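Local coordinates for glutathione s-transferase S2 (PDB 5H5L), which binds glutathione and, as a sigma-class glutathione transferase also named prostaglandin D synthase, probably conjugates it to electrophilic substrates, at residues Phe11-Met21 against Trp151-Phe162. Sequence-based numbering, arbitrary orientation.
Sequences FAGLGEPIRWM and WGDIYFISILEF. With GSH (glutathione), chain E.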
loop_
_atom_site.group_PDB
_atom_site.type_symbol
_atom_site.label_atom_id
_atom_site.label_comp_id
_atom_site.label_asym_id
_atom_site.label_seq_id
_atom_site.Cartn_x
_atom_site.Cartn_y
_atom_site.Cartn_z
ATOM N N PHE B 11 -4.570 -18.083 -11.517
ATOM C CA PHE B 11 -3.317 -18.443 -10.865
ATOM C C PHE B 11 -3.289 -17.787 -9.486
ATOM O O PHE B 11 -4.264 -17.166 -9.046
ATOM C CB PHE B 11 -2.102 -18.066 -11.718
ATOM C CG PHE B 11 -2.011 -16.610 -12.101
ATOM C CD1 PHE B 11 -1.208 -15.739 -11.383
ATOM C CD2 PHE B 11 -2.665 -16.132 -13.232
ATOM C CE1 PHE B 11 -1.090 -14.399 -11.752
ATOM C CE2 PHE B 11 -2.554 -14.792 -13.616
ATOM C CZ PHE B 11 -1.767 -13.925 -12.874
ATOM N N ALA B 12 -2.166 -17.954 -8.789
ATOM C CA ALA B 12 -2.034 -17.469 -7.421
ATOM C C ALA B 12 -1.987 -15.947 -7.389
ATOM O O ALA B 12 -2.975 -15.311 -7.020
ATOM C CB ALA B 12 -0.781 -18.065 -6.770
ATOM N N GLY B 13 -0.848 -15.371 -7.772
ATOM C CA GLY B 13 -0.681 -13.928 -7.848
ATOM C C GLY B 13 -1.211 -13.245 -6.606
ATOM O O GLY B 13 -1.024 -13.720 -5.477
ATOM N N LEU B 14 -1.900 -12.122 -6.819
ATOM C CA LEU B 14 -2.510 -11.350 -5.741
ATOM C C LEU B 14 -3.842 -11.895 -5.253
ATOM O O LEU B 14 -4.374 -11.409 -4.243
ATOM C CB LEU B 14 -2.706 -9.901 -6.205
ATOM C CG LEU B 14 -1.389 -9.144 -6.361
ATOM C CD1 LEU B 14 -1.619 -7.697 -6.820
ATOM C CD2 LEU B 14 -0.638 -9.175 -5.029
ATOM N N GLY B 15 -4.439 -12.857 -5.946
ATOM C CA GLY B 15 -5.611 -13.480 -5.375
ATOM C C GLY B 15 -5.279 -14.381 -4.203
ATOM O O GLY B 15 -6.078 -14.525 -3.280
ATOM N N GLU B 16 -4.083 -14.986 -4.207
ATOM C CA GLU B 16 -3.793 -16.058 -3.252
ATOM C C GLU B 16 -3.774 -15.591 -1.811
ATOM O O GLU B 16 -4.312 -16.312 -0.949
ATOM C CB GLU B 16 -2.448 -16.707 -3.614
ATOM C CG GLU B 16 -2.254 -18.120 -3.058
ATOM C CD GLU B 16 -3.204 -19.141 -3.677
ATOM O OE1 GLU B 16 -3.810 -18.806 -4.722
ATOM O OE2 GLU B 16 -3.346 -20.262 -3.120
ATOM N N PRO B 17 -3.224 -14.427 -1.474
ATOM C CA PRO B 17 -3.337 -13.978 -0.091
ATOM C C PRO B 17 -4.767 -13.922 0.387
ATOM O O PRO B 17 -5.042 -14.277 1.539
ATOM C CB PRO B 17 -2.663 -12.601 -0.110
ATOM C CG PRO B 17 -2.392 -12.286 -1.474
ATOM C CD PRO B 17 -2.412 -13.507 -2.286
ATOM N N ILE B 18 -5.708 -13.532 -0.476
ATOM C CA ILE B 18 -7.096 -13.483 -0.036
ATOM C C ILE B 18 -7.663 -14.893 0.106
ATOM O O ILE B 18 -8.357 -15.208 1.081
ATOM C CB ILE B 18 -7.920 -12.627 -1.015
ATOM C CG1 ILE B 18 -7.402 -11.180 -1.036
ATOM C CG2 ILE B 18 -9.385 -12.628 -0.606
ATOM C CD1 ILE B 18 -7.838 -10.381 -2.217
ATOM N N ARG B 19 -7.351 -15.777 -0.847
ATOM C CA ARG B 19 -7.785 -17.169 -0.712
ATOM C C ARG B 19 -7.237 -17.801 0.562
ATOM O O ARG B 19 -7.963 -18.503 1.285
ATOM C CB ARG B 19 -7.355 -17.976 -1.943
ATOM C CG ARG B 19 -7.972 -17.531 -3.274
ATOM C CD ARG B 19 -7.244 -18.151 -4.469
ATOM N NE ARG B 19 -7.735 -17.714 -5.776
ATOM C CZ ARG B 19 -6.963 -17.384 -6.801
ATOM N NH1 ARG B 19 -5.638 -17.413 -6.695
ATOM N NH2 ARG B 19 -7.513 -16.998 -7.944
ATOM N N TRP B 20 -5.952 -17.571 0.864
ATOM C CA TRP B 20 -5.398 -18.141 2.087
ATOM C C TRP B 20 -6.073 -17.569 3.315
ATOM O O TRP B 20 -6.337 -18.297 4.271
ATOM C CB TRP B 20 -3.882 -17.912 2.199
ATOM C CG TRP B 20 -3.046 -18.732 1.248
ATOM C CD1 TRP B 20 -3.473 -19.356 0.119
ATOM C CD2 TRP B 20 -1.632 -19.010 1.349
ATOM N NE1 TRP B 20 -2.420 -20.000 -0.497
ATOM C CE2 TRP B 20 -1.284 -19.797 0.239
ATOM C CE3 TRP B 20 -0.635 -18.652 2.258
ATOM C CZ2 TRP B 20 -0.001 -20.234 0.013
ATOM C CZ3 TRP B 20 0.651 -19.095 2.032
ATOM C CH2 TRP B 20 0.950 -19.893 0.930
ATOM N N MET B 21 -6.325 -16.256 3.337
ATOM C CA MET B 21 -6.974 -15.660 4.507
ATOM C C MET B 21 -8.391 -16.200 4.686
ATOM O O MET B 21 -8.829 -16.475 5.812
ATOM C CB MET B 21 -6.994 -14.135 4.379
ATOM C CG MET B 21 -5.642 -13.452 4.630
ATOM S SD MET B 21 -4.900 -13.891 6.192
ATOM C CE MET B 21 -6.120 -13.372 7.330
ATOM N N TRP B 151 -1.664 -11.471 9.580
ATOM C CA TRP B 151 -2.082 -11.492 8.181
ATOM C C TRP B 151 -0.920 -11.108 7.288
ATOM O O TRP B 151 -0.837 -11.551 6.141
ATOM C CB TRP B 151 -3.287 -10.535 7.953
ATOM C CG TRP B 151 -2.929 -9.085 8.114
ATOM C CD1 TRP B 151 -3.009 -8.341 9.268
ATOM C CD2 TRP B 151 -2.430 -8.207 7.108
ATOM N NE1 TRP B 151 -2.600 -7.064 9.034
ATOM C CE2 TRP B 151 -2.237 -6.957 7.716
ATOM C CE3 TRP B 151 -2.115 -8.357 5.747
ATOM C CZ2 TRP B 151 -1.754 -5.868 7.026
ATOM C CZ3 TRP B 151 -1.631 -7.280 5.059
ATOM C CH2 TRP B 151 -1.437 -6.047 5.691
ATOM N N GLY B 152 -0.000 -10.305 7.808
ATOM C CA GLY B 152 1.173 -9.966 7.048
ATOM C C GLY B 152 2.005 -11.183 6.659
ATOM O O GLY B 152 2.489 -11.282 5.526
ATOM N N ASP B 153 2.210 -12.104 7.599
ATOM C CA ASP B 153 2.941 -13.337 7.275
ATOM C C ASP B 153 2.265 -14.093 6.137
ATOM O O ASP B 153 2.922 -14.608 5.223
ATOM C CB ASP B 153 3.028 -14.236 8.519
ATOM C CG ASP B 153 3.733 -13.569 9.682
ATOM O OD1 ASP B 153 4.861 -13.069 9.485
ATOM O OD2 ASP B 153 3.138 -13.502 10.788
ATOM N N ILE B 154 0.946 -14.173 6.176
ATOM C CA ILE B 154 0.213 -14.908 5.168
ATOM C C ILE B 154 0.290 -14.216 3.823
ATOM O O ILE B 154 0.484 -14.863 2.800
ATOM C CB ILE B 154 -1.214 -15.107 5.692
ATOM C CG1 ILE B 154 -1.132 -16.097 6.876
ATOM C CG2 ILE B 154 -2.123 -15.656 4.617
ATOM C CD1 ILE B 154 -2.405 -16.240 7.664
ATOM N N TYR B 155 0.176 -12.893 3.805
ATOM C CA TYR B 155 0.313 -12.157 2.558
ATOM C C TYR B 155 1.710 -12.346 1.976
ATOM O O TYR B 155 1.871 -12.638 0.790
ATOM C CB TYR B 155 0.008 -10.684 2.849
ATOM C CG TYR B 155 -0.112 -9.775 1.660
ATOM C CD1 TYR B 155 -1.359 -9.488 1.111
ATOM C CD2 TYR B 155 1.007 -9.145 1.121
ATOM C CE1 TYR B 155 -1.491 -8.614 0.044
ATOM C CE2 TYR B 155 0.883 -8.285 0.051
ATOM C CZ TYR B 155 -0.384 -8.027 -0.479
ATOM O OH TYR B 155 -0.503 -7.176 -1.545
ATOM N N PHE B 156 2.727 -12.197 2.819
ATOM C CA PHE B 156 4.131 -12.283 2.406
ATOM C C PHE B 156 4.445 -13.651 1.786
ATOM O O PHE B 156 4.949 -13.744 0.652
ATOM C CB PHE B 156 4.956 -11.982 3.661
ATOM C CG PHE B 156 6.456 -12.031 3.508
ATOM C CD1 PHE B 156 7.132 -11.157 2.680
ATOM C CD2 PHE B 156 7.197 -12.872 4.313
ATOM C CE1 PHE B 156 8.545 -11.192 2.611
ATOM C CE2 PHE B 156 8.569 -12.883 4.248
ATOM C CZ PHE B 156 9.233 -12.057 3.408
ATOM N N ILE B 157 4.113 -14.720 2.497
ATOM C CA ILE B 157 4.441 -16.089 2.056
ATOM C C ILE B 157 3.635 -16.498 0.834
ATOM O O ILE B 157 4.163 -17.128 -0.090
ATOM C CB ILE B 157 4.237 -17.082 3.225
ATOM C CG1 ILE B 157 5.185 -16.800 4.371
ATOM C CG2 ILE B 157 4.504 -18.510 2.764
ATOM C CD1 ILE B 157 6.636 -16.660 3.931
ATOM N N SER B 158 2.351 -16.127 0.776
ATOM C CA SER B 158 1.567 -16.514 -0.392
ATOM C C SER B 158 2.137 -15.892 -1.651
ATOM O O SER B 158 2.191 -16.544 -2.698
ATOM C CB SER B 158 0.094 -16.129 -0.203
ATOM O OG SER B 158 -0.043 -14.723 -0.231
ATOM N N ILE B 159 2.610 -14.636 -1.566
ATOM C CA ILE B 159 3.167 -13.984 -2.738
ATOM C C ILE B 159 4.588 -14.479 -3.018
ATOM O O ILE B 159 4.963 -14.662 -4.178
ATOM C CB ILE B 159 3.079 -12.452 -2.561
ATOM C CG1 ILE B 159 1.589 -12.045 -2.640
ATOM C CG2 ILE B 159 3.886 -11.722 -3.600
ATOM C CD1 ILE B 159 1.296 -10.611 -2.357
ATOM N N LEU B 160 5.399 -14.728 -1.986
ATOM C CA LEU B 160 6.736 -15.288 -2.230
ATOM C C LEU B 160 6.658 -16.652 -2.916
ATOM O O LEU B 160 7.499 -16.984 -3.762
ATOM C CB LEU B 160 7.515 -15.414 -0.927
ATOM C CG LEU B 160 8.048 -14.131 -0.316
ATOM C CD1 LEU B 160 8.900 -14.450 0.868
ATOM C CD2 LEU B 160 8.843 -13.299 -1.308
ATOM N N GLU B 161 5.661 -17.456 -2.557
ATOM C CA GLU B 161 5.458 -18.741 -3.213
ATOM C C GLU B 161 5.309 -18.556 -4.715
ATOM O O GLU B 161 5.882 -19.303 -5.510
ATOM C CB GLU B 161 4.230 -19.417 -2.600
ATOM C CG GLU B 161 3.587 -20.485 -3.445
ATOM C CD GLU B 161 2.470 -21.162 -2.699
ATOM O OE1 GLU B 161 1.298 -20.995 -3.094
ATOM O OE2 GLU B 161 2.768 -21.823 -1.684
ATOM N N PHE B 162 4.580 -17.530 -5.124
ATOM C CA PHE B 162 4.488 -17.230 -6.536
ATOM C C PHE B 162 5.862 -16.974 -7.133
ATOM O O PHE B 162 6.150 -17.403 -8.249
ATOM C CB PHE B 162 3.571 -16.028 -6.743
ATOM C CG PHE B 162 3.294 -15.713 -8.181
ATOM C CD1 PHE B 162 2.252 -16.337 -8.838
ATOM C CD2 PHE B 162 4.071 -14.790 -8.877
ATOM C CE1 PHE B 162 1.978 -16.046 -10.173
ATOM C CE2 PHE B 162 3.805 -14.499 -10.202
ATOM C CZ PHE B 162 2.751 -15.129 -10.849
HETATM N N1 GSH E . -2.769 -2.593 -5.755
HETATM C CA1 GSH E . -3.594 -3.618 -6.381
HETATM C C1 GSH E . -3.785 -4.777 -5.388
HETATM O O11 GSH E . -2.882 -5.014 -4.522
HETATM O O12 GSH E . -4.823 -5.505 -5.424
HETATM C CB1 GSH E . -2.855 -4.188 -7.622
HETATM C CG1 GSH E . -3.842 -5.059 -8.383
HETATM C CD1 GSH E . -3.191 -5.523 -9.726
HETATM O OE1 GSH E . -2.129 -5.127 -10.070
HETATM N N2 GSH E . -3.936 -6.470 -10.560
HETATM C CA2 GSH E . -3.332 -6.931 -11.805
HETATM C C2 GSH E . -4.323 -6.725 -12.936
HETATM O O2 GSH E . -5.481 -6.632 -12.702
HETATM C CB2 GSH E . -3.078 -8.415 -11.660
HETATM S SG2 GSH E . -1.990 -8.744 -10.278
HETATM N N3 GSH E . -3.823 -6.698 -14.302
HETATM C CA3 GSH E . -4.761 -6.548 -15.410
HETATM C C3 GSH E . -4.737 -5.123 -15.928
HETATM O O31 GSH E . -4.032 -4.247 -15.377
HETATM O O32 GSH E . -5.438 -4.858 -16.919
HETATM O O HOH W 1 0.856 -15.835 -5.228
#
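The W20 indole lies across S158, whose CB makes a CH-pi contact 3.6 Å from the centroid of the six-membered ring, nearly on its normal. As a knob it fills the hole formed by I154, I157, S158 and E161; I157 CG2 and E161 OE1 meet its edge, and I154 CG2 packs on its CB. The bend at chi2 (-54°) brings M21 SD to 3.6 Å from I154 CG2, and chi3 turns CE toward W151 CB. P17 CB rests against Y155 CD1, while L14 sends CD2 to I159 CD1 (3.6 Å) and CD1 to the glutathione sulfur SG2 (3.6 Å). F11 and F162 meet rim to rim, and G13 CA lies over the F162 face.

Between the segments a water donates to G13 O and S158 O. Within 11-21, W20 NE1 donates a bent bond (135°) to E16 OE2, as does W193 NE1. R197 salt-bridges E16 OE2 and E161 OE1, 4.7 Å apart, probably offsetting their like charges. Replacing W20 with an alanine would probably open a gap over S158 and cost E16 one donor.

Van der Waals and CH-pi packing thus chiefly joins the thioredoxin-like and helical domains, with carboxylates gathered at R197 and one water linking backbones.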